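Local structure of pectate lyase 47 (Bacillus sp. TS-47, 1VBL) at residues Phe150-Val155 with Ile192-Ser197; Thr51-Ser56 with Met127-Ser132; Phe330-Asp335 with Val359-Gly364; Tyr279-Gln284 with Asn305-Asp310. The protein catalyses the eliminative cleavage of pectate as a thermostable, calcium-binding lyase of polysaccharide lyase family 1. All coordinates share one frame; numbering follows the deposited sequence.

The four contacts sample different heights of one parallel beta-helix, the fold of this lyase family. Interactions 1 and 2 are neighbours, their centres about 9 Å apart, and share a four-stranded parallel sheet in which strands 127-129 and 149-153 lie side by side. Interactions 3 and 4 touch as well, with centres about 14 Å apart, on the other side of the chain's centre; interactions 2 and 3 are the most distant pair, with centres about 44 Å apart. Along the chain the order is interaction 2, 1, 4 and 3, so that sequence order follows the climb of the coil. Interaction 1 lies beside the calcium site, whereas interaction 3 is remote from it.

Interaction 1 (Phe150-Val155 with Ile192-Ser197); sequences FLIKNV and ISIEGS
Two neighbouring coils of the parallel beta-helix meet here, strands 150-153 and 192-195 running parallel, their axes 9° apart, pairing Ile152 with Ile194 and Lys153 with Glu195. Ser193 N donates to Phe150 O at 2.9 Å, Ile152 N to Ser193 O, Glu195 N to Ile152 O and Asn154 N to Glu195 O. On the buried face, CG1 of Ile152 lies anti to the carbonyl carbon (chi1 -54°), which carries Ile152 CD1 to Ile192 CG2 (3.9 Å) and Ile194 CG1 (4.0 Å); Ile200 of strand 200-208 touches both Ile152 and Ile194. On the other face, Ser193 OG donates to Glu195 OE1 at 2.7 Å, and OE1 receives it on its anti lone pair, turned away from OE2. Lys153 NZ is 4.0 Å from Glu195 OE2, too far for a salt bridge, though the charges probably attract. Where the strands end, Ser197 OG accepts from Val155 N at 171° and has Ile152 O, at 2.8 Å, and Glu195 O as rival acceptors for its own proton. Ser193 also lies close to Asp190, a calcium ligand; its bond to Glu195 fixes the hydroxyl's rotation and probably helps order this polar face beside the metal.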
loop_
_atom_site.group_PDB
_atom_site.type_symbol
_atom_site.label_atom_id
_atom_site.label_comp_id
_atom_site.label_asym_id
_atom_site.label_seq_id
_atom_site.Cartn_x
_atom_site.Cartn_y
_atom_site.Cartn_z
ATOM N N PHE A 150 -5.914 -3.298 -7.620
ATOM C CA PHE A 150 -5.984 -4.749 -7.705
ATOM C C PHE A 150 -6.322 -5.335 -6.349
ATOM O O PHE A 150 -5.750 -4.943 -5.331
ATOM C CB PHE A 150 -4.652 -5.335 -8.183
ATOM C CG PHE A 150 -4.407 -5.157 -9.650
ATOM C CD1 PHE A 150 -5.307 -5.667 -10.585
ATOM C CD2 PHE A 150 -3.278 -4.481 -10.101
ATOM C CE1 PHE A 150 -5.085 -5.503 -11.951
ATOM C CE2 PHE A 150 -3.045 -4.310 -11.463
ATOM C CZ PHE A 150 -3.950 -4.821 -12.391
ATOM N N LEU A 151 -7.254 -6.279 -6.351
ATOM C CA LEU A 151 -7.677 -6.948 -5.135
ATOM C C LEU A 151 -7.108 -8.362 -5.195
ATOM O O LEU A 151 -7.568 -9.201 -5.975
ATOM C CB LEU A 151 -9.207 -6.998 -5.066
ATOM C CG LEU A 151 -9.882 -6.816 -3.705
ATOM C CD1 LEU A 151 -9.588 -5.421 -3.171
ATOM C CD2 LEU A 151 -11.392 -7.004 -3.854
ATOM N N ILE A 152 -6.084 -8.610 -4.388
ATOM C CA ILE A 152 -5.451 -9.920 -4.334
ATOM C C ILE A 152 -6.041 -10.566 -3.089
ATOM O O ILE A 152 -5.462 -10.498 -2.002
ATOM C CB ILE A 152 -3.919 -9.773 -4.207
ATOM C CG1 ILE A 152 -3.397 -8.888 -5.346
ATOM C CG2 ILE A 152 -3.248 -11.138 -4.273
ATOM C CD1 ILE A 152 -1.908 -8.576 -5.267
ATOM N N LYS A 153 -7.209 -11.180 -3.262
ATOM C CA LYS A 153 -7.941 -11.785 -2.160
ATOM C C LYS A 153 -8.092 -13.302 -2.196
ATOM O O LYS A 153 -8.596 -13.867 -3.167
ATOM C CB LYS A 153 -9.327 -11.144 -2.077
ATOM C CG LYS A 153 -10.158 -11.602 -0.895
ATOM C CD LYS A 153 -11.442 -10.800 -0.809
ATOM C CE LYS A 153 -12.229 -11.128 0.446
ATOM N NZ LYS A 153 -13.374 -10.187 0.603
ATOM N N ASN A 154 -7.667 -13.943 -1.111
ATOM C CA ASN A 154 -7.740 -15.390 -0.963
ATOM C C ASN A 154 -7.080 -16.159 -2.099
ATOM O O ASN A 154 -7.562 -17.213 -2.511
ATOM C CB ASN A 154 -9.200 -15.836 -0.817
ATOM C CG ASN A 154 -9.865 -15.248 0.411
ATOM O OD1 ASN A 154 -9.345 -15.351 1.522
ATOM N ND2 ASN A 154 -11.024 -14.629 0.219
ATOM N N VAL A 155 -5.974 -15.630 -2.609
ATOM C CA VAL A 155 -5.258 -16.305 -3.684
ATOM C C VAL A 155 -3.800 -16.500 -3.296
ATOM O O VAL A 155 -3.375 -16.072 -2.221
ATOM C CB VAL A 155 -5.344 -15.509 -5.007
ATOM C CG1 VAL A 155 -6.775 -15.506 -5.504
ATOM C CG2 VAL A 155 -4.849 -14.081 -4.805
ATOM N N ILE A 192 -3.298 -1.517 -4.437
ATOM C CA ILE A 192 -3.118 -2.957 -4.301
ATOM C C ILE A 192 -3.519 -3.351 -2.890
ATOM O O ILE A 192 -2.978 -2.836 -1.911
ATOM C CB ILE A 192 -1.652 -3.401 -4.543
ATOM C CG1 ILE A 192 -1.269 -3.162 -6.006
ATOM C CG2 ILE A 192 -1.495 -4.883 -4.197
ATOM C CD1 ILE A 192 0.134 -3.631 -6.366
ATOM N N SER A 193 -4.481 -4.260 -2.798
ATOM C CA SER A 193 -4.969 -4.736 -1.516
ATOM C C SER A 193 -4.768 -6.246 -1.452
ATOM O O SER A 193 -5.332 -6.992 -2.249
ATOM C CB SER A 193 -6.452 -4.396 -1.359
ATOM O OG SER A 193 -6.963 -4.940 -0.154
ATOM N N ILE A 194 -3.945 -6.680 -0.506
ATOM C CA ILE A 194 -3.642 -8.091 -0.324
ATOM C C ILE A 194 -4.386 -8.589 0.913
ATOM O O ILE A 194 -4.093 -8.166 2.037
ATOM C CB ILE A 194 -2.121 -8.285 -0.155
ATOM C CG1 ILE A 194 -1.402 -7.725 -1.386
ATOM C CG2 ILE A 194 -1.794 -9.753 0.054
ATOM C CD1 ILE A 194 0.126 -7.723 -1.281
ATOM N N GLU A 195 -5.349 -9.482 0.701
ATOM C CA GLU A 195 -6.157 -10.011 1.798
ATOM C C GLU A 195 -6.221 -11.537 1.758
ATOM O O GLU A 195 -6.599 -12.122 0.745
ATOM C CB GLU A 195 -7.577 -9.433 1.713
ATOM C CG GLU A 195 -7.617 -7.939 1.422
ATOM C CD GLU A 195 -9.023 -7.407 1.166
ATOM O OE1 GLU A 195 -9.137 -6.265 0.670
ATOM O OE2 GLU A 195 -10.008 -8.118 1.461
ATOM N N GLY A 196 -5.849 -12.175 2.864
ATOM C CA GLY A 196 -5.875 -13.628 2.936
ATOM C C GLY A 196 -5.108 -14.303 1.816
ATOM O O GLY A 196 -5.465 -15.396 1.380
ATOM N N SER A 197 -4.039 -13.663 1.352
ATOM C CA SER A 197 -3.251 -14.226 0.265
ATOM C C SER A 197 -1.791 -14.413 0.642
ATOM O O SER A 197 -1.274 -13.720 1.517
ATOM C CB SER A 197 -3.355 -13.320 -0.960
ATOM O OG SER A 197 -4.707 -13.149 -1.339
HETATM O O HOH W 1 -7.534 -17.246 2.211
#

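Interaction 2 (Thr51-Ser56 with Met127-Ser132); sequences TNQYNS and MVYVGS
The amide of Gln53 lies flat on the ring of Tyr129: the two planes are 17° apart, and Gln53 NE2 sits 3.6 Å above the ring plane, over its centre. Gln53 CG lies between the backbone N and the carbonyl carbon (chi1 57°) and the chain beyond is extended, which lays the amide along the ring, with Gln53 CB resting 3.8 Å from Tyr129 CD1. Farther along, the contact is close packing of main chain and small side chains. Gly131, without a side chain, brings its CA within 3.4 Å of Asn55 O in a CH...O contact with an angle of 149° at the hydrogen, and Ser56 CB meets Ser132 CB at 3.8 Å. No direct hydrogen bond crosses the contact; two waters supply the polar links. One donates to Asn52 O and accepts from Gly131 N, at 2.8 Å from each; the second donates to Gln53 O at 2.7 Å and accepts from Ser132 N at 3.0 Å.

The next shell sets these groups in place. Gln53 NE2 is tied to His50 O, which fixes the turn of the stacked amide, while Gln53 CG packs over one face of the Tyr54 ring. Asn55 ND2 reaches Leu45 O, and Ser132 OG binds Asp156 N. Bonds from Tyr54 N to Thr51 O and from Asn55 N to Asn52 O keep residues 51-55 in a tight, helix-like turn. The turn belongs to the loop between helix 38-44 and strand 59-63. Segment 127-132 follows helix 110-126 directly and enters strand 127-129, an outermost strand of a four-stranded parallel sheet, where Tyr129 also leans on Leu151 of strand 149-153.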
loop_
_atom_site.group_PDB
_atom_site.type_symbol
_atom_site.label_atom_id
_atom_site.label_comp_id
_atom_site.label_asym_id
_atom_site.label_seq_id
_atom_site.Cartn_x
_atom_site.Cartn_y
_atom_site.Cartn_z
ATOM N N THR A 51 -15.834 -13.490 -10.177
ATOM C CA THR A 51 -15.345 -14.867 -10.170
ATOM C C THR A 51 -13.897 -15.029 -10.622
ATOM O O THR A 51 -13.330 -16.116 -10.515
ATOM C CB THR A 51 -16.242 -15.793 -11.033
ATOM O OG1 THR A 51 -16.148 -15.417 -12.413
ATOM C CG2 THR A 51 -17.695 -15.692 -10.577
ATOM N N ASN A 52 -13.294 -13.955 -11.125
ATOM C CA ASN A 52 -11.903 -14.016 -11.568
ATOM C C ASN A 52 -10.971 -14.411 -10.420
ATOM O O ASN A 52 -9.880 -14.943 -10.647
ATOM C CB ASN A 52 -11.464 -12.664 -12.140
ATOM C CG ASN A 52 -11.882 -12.473 -13.589
ATOM O OD1 ASN A 52 -11.742 -11.381 -14.148
ATOM N ND2 ASN A 52 -12.392 -13.535 -14.207
ATOM N N GLN A 53 -11.400 -14.148 -9.188
ATOM C CA GLN A 53 -10.597 -14.481 -8.017
ATOM C C GLN A 53 -10.386 -15.989 -7.896
ATOM O O GLN A 53 -9.445 -16.441 -7.241
ATOM C CB GLN A 53 -11.262 -13.942 -6.745
ATOM C CG GLN A 53 -12.687 -14.434 -6.518
ATOM C CD GLN A 53 -13.362 -13.753 -5.335
ATOM O OE1 GLN A 53 -12.942 -13.912 -4.189
ATOM N NE2 GLN A 53 -14.411 -12.986 -5.614
ATOM N N TYR A 54 -11.254 -16.766 -8.540
ATOM C CA TYR A 54 -11.158 -18.223 -8.492
ATOM C C TYR A 54 -10.413 -18.809 -9.688
ATOM O O TYR A 54 -10.284 -20.031 -9.806
ATOM C CB TYR A 54 -12.558 -18.843 -8.420
ATOM C CG TYR A 54 -13.410 -18.309 -7.297
ATOM C CD1 TYR A 54 -14.565 -17.576 -7.565
ATOM C CD2 TYR A 54 -13.060 -18.524 -5.964
ATOM C CE1 TYR A 54 -15.352 -17.069 -6.538
ATOM C CE2 TYR A 54 -13.841 -18.018 -4.926
ATOM C CZ TYR A 54 -14.985 -17.291 -5.221
ATOM O OH TYR A 54 -15.759 -16.778 -4.206
ATOM N N ASN A 55 -9.924 -17.949 -10.578
ATOM C CA ASN A 55 -9.192 -18.417 -11.751
ATOM C C ASN A 55 -7.710 -18.578 -11.420
ATOM O O ASN A 55 -6.951 -17.607 -11.436
ATOM C CB ASN A 55 -9.369 -17.438 -12.916
ATOM C CG ASN A 55 -8.604 -17.861 -14.158
ATOM O OD1 ASN A 55 -8.169 -19.009 -14.274
ATOM N ND2 ASN A 55 -8.447 -16.938 -15.100
ATOM N N SER A 56 -7.307 -19.811 -11.127
ATOM C CA SER A 56 -5.922 -20.101 -10.769
ATOM C C SER A 56 -5.073 -20.602 -11.931
ATOM O O SER A 56 -3.975 -21.120 -11.727
ATOM C CB SER A 56 -5.881 -21.123 -9.626
ATOM O OG SER A 56 -6.493 -22.344 -10.005
ATOM N N MET A 127 -12.328 -2.160 -8.402
ATOM C CA MET A 127 -11.393 -3.052 -7.721
ATOM C C MET A 127 -11.378 -4.364 -8.493
ATOM O O MET A 127 -12.347 -5.128 -8.476
ATOM C CB MET A 127 -11.806 -3.276 -6.264
ATOM C CG MET A 127 -11.702 -2.020 -5.398
ATOM S SD MET A 127 -10.139 -1.096 -5.624
ATOM C CE MET A 127 -8.968 -2.286 -5.020
ATOM N N VAL A 128 -10.270 -4.600 -9.186
ATOM C CA VAL A 128 -10.093 -5.783 -10.023
ATOM C C VAL A 128 -9.516 -6.974 -9.263
ATOM O O VAL A 128 -8.429 -6.888 -8.688
ATOM C CB VAL A 128 -9.161 -5.451 -11.219
ATOM C CG1 VAL A 128 -8.982 -6.664 -12.113
ATOM C CG2 VAL A 128 -9.738 -4.286 -12.014
ATOM N N TYR A 129 -10.248 -8.086 -9.269
ATOM C CA TYR A 129 -9.794 -9.301 -8.597
ATOM C C TYR A 129 -8.693 -9.984 -9.400
ATOM O O TYR A 129 -8.750 -10.033 -10.633
ATOM C CB TYR A 129 -10.955 -10.283 -8.424
ATOM C CG TYR A 129 -11.868 -9.968 -7.268
ATOM C CD1 TYR A 129 -11.491 -10.257 -5.956
ATOM C CD2 TYR A 129 -13.115 -9.384 -7.481
ATOM C CE1 TYR A 129 -12.336 -9.973 -4.886
ATOM C CE2 TYR A 129 -13.965 -9.094 -6.422
ATOM C CZ TYR A 129 -13.569 -9.391 -5.129
ATOM O OH TYR A 129 -14.408 -9.094 -4.082
ATOM N N VAL A 130 -7.699 -10.518 -8.696
ATOM C CA VAL A 130 -6.591 -11.219 -9.337
ATOM C C VAL A 130 -6.567 -12.653 -8.819
ATOM O O VAL A 130 -6.549 -12.884 -7.609
ATOM C CB VAL A 130 -5.227 -10.548 -9.024
ATOM C CG1 VAL A 130 -4.100 -11.288 -9.751
ATOM C CG2 VAL A 130 -5.251 -9.088 -9.451
ATOM N N GLY A 131 -6.582 -13.616 -9.736
ATOM C CA GLY A 131 -6.561 -15.012 -9.337
ATOM C C GLY A 131 -5.157 -15.505 -9.032
ATOM O O GLY A 131 -4.180 -14.785 -9.241
ATOM N N SER A 132 -5.055 -16.734 -8.537
ATOM C CA SER A 132 -3.760 -17.326 -8.210
ATOM C C SER A 132 -2.925 -17.577 -9.464
ATOM O O SER A 132 -3.463 -17.681 -10.568
ATOM C CB SER A 132 -3.958 -18.648 -7.460
ATOM O OG SER A 132 -4.591 -18.437 -6.210
HETATM O O HOH W 2 -7.769 -13.997 -12.227
HETATM O O HOH W 3 -7.568 -18.321 -7.918
#

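Interaction 3 (Phe330-Asp335 with Val359-Gly364); sequences FSFDWD and VDLPNG
Backbone hydrogen bonds join Phe330, Phe332 and Asp360: Asp360 N donates to Phe330 O at 2.7 Å, and Phe332 N donates to Asp360 O at 3.0 Å with an angle of 171° at the hydrogen. Strands 330-332 and 359-361 run parallel, their segment axes 14° apart. The Asp360 carboxylate has its partner outside the contact, OD2 being bonded to Tyr329 OH.

Apolar contacts gather at Phe332. Leu361 CD2 touches its CB at 3.6 Å and comes equally near to CD2 of the ring; the two side chains lie together and point the same way, with Leu361 CG anti to its carbonyl carbon (chi1 -50°). Val359 CG2 stands farther off, 4.4 Å from Phe332 CD2. Stacking of similar side chains from coil to coil marks the parallel beta-helix, and here Phe332 stacks on Phe303 and Phe330 on Tyr301, continuing aromatic columns from the preceding coil. Phe332 CD1 also lies over one face of the Trp334 ring, toward its rim.

Beyond the strands, the contact passes to the loops. Pro362 CD rests 3.6 Å from Phe332 O and 3.5 Å from Trp334 O, in a type I turn that runs from Leu361 to Gly364 and leads into antiparallel strand 364-367. The Asp333 carboxylate is engaged outside the contact, OD1 with Ser304 OG and OD2 with Asn305 N.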
loop_
_atom_site.group_PDB
_atom_site.type_symbol
_atom_site.label_atom_id
_atom_site.label_comp_id
_atom_site.label_asym_id
_atom_site.label_seq_id
_atom_site.Cartn_x
_atom_site.Cartn_y
_atom_site.Cartn_z
ATOM N N PHE A 330 17.361 7.658 5.958
ATOM C CA PHE A 330 16.344 8.708 6.029
ATOM C C PHE A 330 16.940 10.077 5.724
ATOM O O PHE A 330 18.005 10.427 6.233
ATOM C CB PHE A 330 15.710 8.788 7.426
ATOM C CG PHE A 330 14.874 7.598 7.795
ATOM C CD1 PHE A 330 15.470 6.424 8.243
ATOM C CD2 PHE A 330 13.484 7.666 7.721
ATOM C CE1 PHE A 330 14.695 5.334 8.617
ATOM C CE2 PHE A 330 12.695 6.583 8.090
ATOM C CZ PHE A 330 13.301 5.412 8.541
ATOM N N SER A 331 16.234 10.851 4.910
ATOM C CA SER A 331 16.671 12.194 4.551
ATOM C C SER A 331 15.517 13.168 4.769
ATOM O O SER A 331 14.414 12.943 4.280
ATOM C CB SER A 331 17.106 12.236 3.085
ATOM O OG SER A 331 17.532 13.535 2.718
ATOM N N PHE A 332 15.777 14.238 5.514
ATOM C CA PHE A 332 14.775 15.267 5.795
ATOM C C PHE A 332 15.422 16.615 5.476
ATOM O O PHE A 332 16.614 16.791 5.712
ATOM C CB PHE A 332 14.386 15.248 7.278
ATOM C CG PHE A 332 13.621 14.020 7.700
ATOM C CD1 PHE A 332 12.228 14.010 7.676
ATOM C CD2 PHE A 332 14.292 12.886 8.150
ATOM C CE1 PHE A 332 11.513 12.886 8.098
ATOM C CE2 PHE A 332 13.588 11.758 8.575
ATOM C CZ PHE A 332 12.196 11.758 8.550
ATOM N N ASP A 333 14.657 17.566 4.946
ATOM C CA ASP A 333 15.251 18.861 4.645
ATOM C C ASP A 333 14.990 19.886 5.742
ATOM O O ASP A 333 15.130 21.094 5.536
ATOM C CB ASP A 333 14.801 19.383 3.272
ATOM C CG ASP A 333 13.320 19.682 3.200
ATOM O OD1 ASP A 333 12.869 20.052 2.095
ATOM O OD2 ASP A 333 12.608 19.557 4.218
ATOM N N TRP A 334 14.618 19.380 6.916
ATOM C CA TRP A 334 14.387 20.212 8.090
ATOM C C TRP A 334 14.878 19.416 9.301
ATOM O O TRP A 334 15.002 18.189 9.236
ATOM C CB TRP A 334 12.905 20.592 8.213
ATOM C CG TRP A 334 11.981 19.550 8.786
ATOM C CD1 TRP A 334 11.596 19.428 10.090
ATOM C CD2 TRP A 334 11.273 18.535 8.062
ATOM N NE1 TRP A 334 10.682 18.407 10.223
ATOM C CE2 TRP A 334 10.466 17.842 8.993
ATOM C CE3 TRP A 334 11.237 18.147 6.715
ATOM C CZ2 TRP A 334 9.630 16.780 8.622
ATOM C CZ3 TRP A 334 10.402 17.089 6.344
ATOM C CH2 TRP A 334 9.611 16.420 7.299
ATOM N N ASP A 335 15.179 20.113 10.391
ATOM C CA ASP A 335 15.696 19.475 11.601
ATOM C C ASP A 335 14.632 18.783 12.442
ATOM O O ASP A 335 14.345 19.184 13.569
ATOM C CB ASP A 335 16.452 20.509 12.442
ATOM C CG ASP A 335 17.838 20.812 11.885
ATOM O OD1 ASP A 335 18.371 21.910 12.152
ATOM O OD2 ASP A 335 18.404 19.941 11.192
ATOM N N VAL A 359 20.457 8.946 9.392
ATOM C CA VAL A 359 19.525 10.053 9.270
ATOM C C VAL A 359 20.355 11.190 8.688
ATOM O O VAL A 359 21.461 11.470 9.154
ATOM C CB VAL A 359 18.907 10.470 10.632
ATOM C CG1 VAL A 359 19.977 11.009 11.573
ATOM C CG2 VAL A 359 17.827 11.513 10.398
ATOM N N ASP A 360 19.828 11.811 7.639
ATOM C CA ASP A 360 20.508 12.904 6.955
ATOM C C ASP A 360 19.669 14.158 7.151
ATOM O O ASP A 360 18.651 14.339 6.479
ATOM C CB ASP A 360 20.620 12.575 5.464
ATOM C CG ASP A 360 21.559 13.503 4.721
ATOM O OD1 ASP A 360 21.614 14.706 5.050
ATOM O OD2 ASP A 360 22.232 13.022 3.784
ATOM N N LEU A 361 20.095 15.015 8.074
ATOM C CA LEU A 361 19.380 16.250 8.379
ATOM C C LEU A 361 20.220 17.489 8.071
ATOM O O LEU A 361 21.427 17.397 7.849
ATOM C CB LEU A 361 18.994 16.273 9.859
ATOM C CG LEU A 361 18.281 15.041 10.419
ATOM C CD1 LEU A 361 17.992 15.258 11.900
ATOM C CD2 LEU A 361 16.993 14.791 9.655
ATOM N N PRO A 362 19.589 18.672 8.057
ATOM C CA PRO A 362 20.393 19.860 7.767
ATOM C C PRO A 362 21.486 20.099 8.807
ATOM O O PRO A 362 22.502 20.721 8.508
ATOM C CB PRO A 362 19.357 20.990 7.704
ATOM C CG PRO A 362 18.145 20.443 8.409
ATOM C CD PRO A 362 18.150 18.983 8.059
ATOM N N ASN A 363 21.287 19.577 10.015
ATOM C CA ASN A 363 22.262 19.748 11.084
ATOM C C ASN A 363 23.277 18.615 11.093
ATOM O O ASN A 363 24.069 18.491 12.029
ATOM C CB ASN A 363 21.555 19.831 12.444
ATOM C CG ASN A 363 21.273 18.465 13.048
ATOM O OD1 ASN A 363 20.941 17.513 12.345
ATOM N ND2 ASN A 363 21.390 18.371 14.368
ATOM N N GLY A 364 23.248 17.781 10.056
ATOM C CA GLY A 364 24.196 16.686 9.989
ATOM C C GLY A 364 23.667 15.343 9.513
ATOM O O GLY A 364 22.469 15.061 9.553
#

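Interaction 4 (Tyr279-Gln284 with Asn305-Asp310); sequences YKNVTQ and NLADYD
A single direct hydrogen bond links Thr283 to Asp310: the hydroxyl OG1 donates to the backbone O of Asp310 at 2.7 Å, approaching 17° out of the carbonyl plane. With OG1 anti to the carbonyl carbon of Thr283 (chi1 -56°), CG2 is also brought near the same oxygen, at 3.3 Å. A water adds a second, indirect tie, donating to Val282 O at 2.8 Å and to Tyr309 O at 2.7 Å, so two carbonyl groups that could not pair with each other share one donor.

Van der Waals contacts are few. Tyr309 CB is 3.6 Å both from Asn281 O and from Thr283 OG1, and the side chains of Tyr309 and Thr283 cross at about a right angle. Ala307 CB sits over a face of the Asn281 amide, 3.5 Å from CG. That amide is held from beyond the contact, OD1 accepting from Ser304 N, just as Tyr309 OH is held by Asp214 N and its ring meets Arg215 in a cation-pi pair.

Asn281, at positive phi, sits where the chain turns a corner between two strands and packs on Asn250 of strand 239-251. This is consistent with the asparagine ladder found at the turns of the pectate lyase beta-helix.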
loop_
_atom_site.group_PDB
_atom_site.type_symbol
_atom_site.label_atom_id
_atom_site.label_comp_id
_atom_site.label_asym_id
_atom_site.label_seq_id
_atom_site.Cartn_x
_atom_site.Cartn_y
_atom_site.Cartn_z
ATOM N N TYR A 279 10.589 5.834 -0.543
ATOM C CA TYR A 279 9.454 6.537 0.051
ATOM C C TYR A 279 9.791 8.018 -0.036
ATOM O O TYR A 279 10.747 8.483 0.588
ATOM C CB TYR A 279 9.251 6.137 1.517
ATOM C CG TYR A 279 8.914 4.677 1.707
ATOM C CD1 TYR A 279 9.921 3.723 1.835
ATOM C CD2 TYR A 279 7.586 4.245 1.731
ATOM C CE1 TYR A 279 9.621 2.377 1.984
ATOM C CE2 TYR A 279 7.273 2.894 1.875
ATOM C CZ TYR A 279 8.298 1.966 2.002
ATOM O OH TYR A 279 8.012 0.631 2.161
ATOM N N LYS A 280 9.007 8.755 -0.814
ATOM C CA LYS A 280 9.258 10.175 -1.004
ATOM C C LYS A 280 8.024 11.035 -0.790
ATOM O O LYS A 280 7.023 10.912 -1.499
ATOM C CB LYS A 280 9.814 10.418 -2.412
ATOM C CG LYS A 280 10.112 11.885 -2.727
ATOM C CD LYS A 280 10.780 12.019 -4.090
ATOM C CE LYS A 280 11.030 13.476 -4.457
ATOM N NZ LYS A 280 11.891 14.177 -3.464
ATOM N N ASN A 281 8.113 11.910 0.201
ATOM C CA ASN A 281 7.027 12.812 0.516
ATOM C C ASN A 281 5.694 12.100 0.726
ATOM O O ASN A 281 4.697 12.394 0.054
ATOM C CB ASN A 281 6.918 13.884 -0.578
ATOM C CG ASN A 281 8.181 14.727 -0.681
ATOM O OD1 ASN A 281 8.848 14.968 0.323
ATOM N ND2 ASN A 281 8.509 15.184 -1.886
ATOM N N VAL A 282 5.701 11.144 1.651
ATOM C CA VAL A 282 4.495 10.417 2.025
ATOM C C VAL A 282 4.278 10.750 3.503
ATOM O O VAL A 282 5.165 11.305 4.155
ATOM C CB VAL A 282 4.629 8.892 1.796
ATOM C CG1 VAL A 282 4.580 8.599 0.296
ATOM C CG2 VAL A 282 5.937 8.374 2.392
ATOM N N THR A 283 3.115 10.411 4.041
ATOM C CA THR A 283 2.809 10.785 5.414
ATOM C C THR A 283 2.998 9.777 6.541
ATOM O O THR A 283 3.638 10.089 7.546
ATOM C CB THR A 283 1.360 11.319 5.494
ATOM O OG1 THR A 283 1.212 12.414 4.581
ATOM C CG2 THR A 283 1.027 11.786 6.904
ATOM N N GLN A 284 2.447 8.579 6.381
ATOM C CA GLN A 284 2.519 7.583 7.441
ATOM C C GLN A 284 2.413 6.141 6.944
ATOM O O GLN A 284 2.106 5.896 5.774
ATOM C CB GLN A 284 1.386 7.854 8.430
ATOM C CG GLN A 284 0.015 7.863 7.753
ATOM C CD GLN A 284 -1.110 8.278 8.684
ATOM O OE1 GLN A 284 -1.296 7.693 9.749
ATOM N NE2 GLN A 284 -1.872 9.289 8.277
ATOM N N ASN A 305 9.743 19.462 3.804
ATOM C CA ASN A 305 8.678 20.171 4.497
ATOM C C ASN A 305 7.871 21.042 3.536
ATOM O O ASN A 305 6.919 21.708 3.938
ATOM C CB ASN A 305 9.249 21.011 5.650
ATOM C CG ASN A 305 10.265 22.047 5.191
ATOM O OD1 ASN A 305 10.876 22.730 6.016
ATOM N ND2 ASN A 305 10.448 22.173 3.889
ATOM N N LEU A 306 8.252 21.022 2.262
ATOM C CA LEU A 306 7.551 21.793 1.241
ATOM C C LEU A 306 6.553 20.901 0.508
ATOM O O LEU A 306 5.762 21.376 -0.308
ATOM C CB LEU A 306 8.547 22.375 0.232
ATOM C CG LEU A 306 9.565 23.375 0.783
ATOM C CD1 LEU A 306 10.553 23.776 -0.311
ATOM C CD2 LEU A 306 8.829 24.592 1.318
ATOM N N ALA A 307 6.592 19.606 0.804
ATOM C CA ALA A 307 5.694 18.655 0.160
ATOM C C ALA A 307 4.239 18.881 0.563
ATOM O O ALA A 307 3.947 19.315 1.679
ATOM C CB ALA A 307 6.113 17.225 0.502
ATOM N N ASP A 308 3.335 18.579 -0.361
ATOM C CA ASP A 308 1.902 18.721 -0.126
ATOM C C ASP A 308 1.484 17.793 1.014
ATOM O O ASP A 308 0.547 18.083 1.758
ATOM C CB ASP A 308 1.134 18.343 -1.392
ATOM C CG ASP A 308 1.337 19.331 -2.521
ATOM O OD1 ASP A 308 1.025 18.973 -3.678
ATOM O OD2 ASP A 308 1.792 20.463 -2.254
ATOM N N TYR A 309 2.190 16.674 1.136
ATOM C CA TYR A 309 1.905 15.688 2.169
ATOM C C TYR A 309 2.827 15.872 3.363
ATOM O O TYR A 309 4.046 15.781 3.236
ATOM C CB TYR A 309 2.075 14.277 1.590
ATOM C CG TYR A 309 1.028 13.936 0.556
ATOM C CD1 TYR A 309 -0.158 13.297 0.922
ATOM C CD2 TYR A 309 1.195 14.304 -0.779
ATOM C CE1 TYR A 309 -1.157 13.037 -0.018
ATOM C CE2 TYR A 309 0.206 14.053 -1.724
ATOM C CZ TYR A 309 -0.966 13.419 -1.336
ATOM O OH TYR A 309 -1.943 13.176 -2.271
ATOM N N ASP A 310 2.243 16.143 4.522
ATOM C CA ASP A 310 3.034 16.319 5.729
ATOM C C ASP A 310 3.593 14.959 6.114
ATOM O O ASP A 310 3.168 13.937 5.578
ATOM C CB ASP A 310 2.162 16.857 6.864
ATOM C CG ASP A 310 1.649 18.260 6.591
ATOM O OD1 ASP A 310 2.483 19.156 6.349
ATOM O OD2 ASP A 310 0.417 18.465 6.620
HETATM O O HOH W 4 5.951 13.937 3.567
#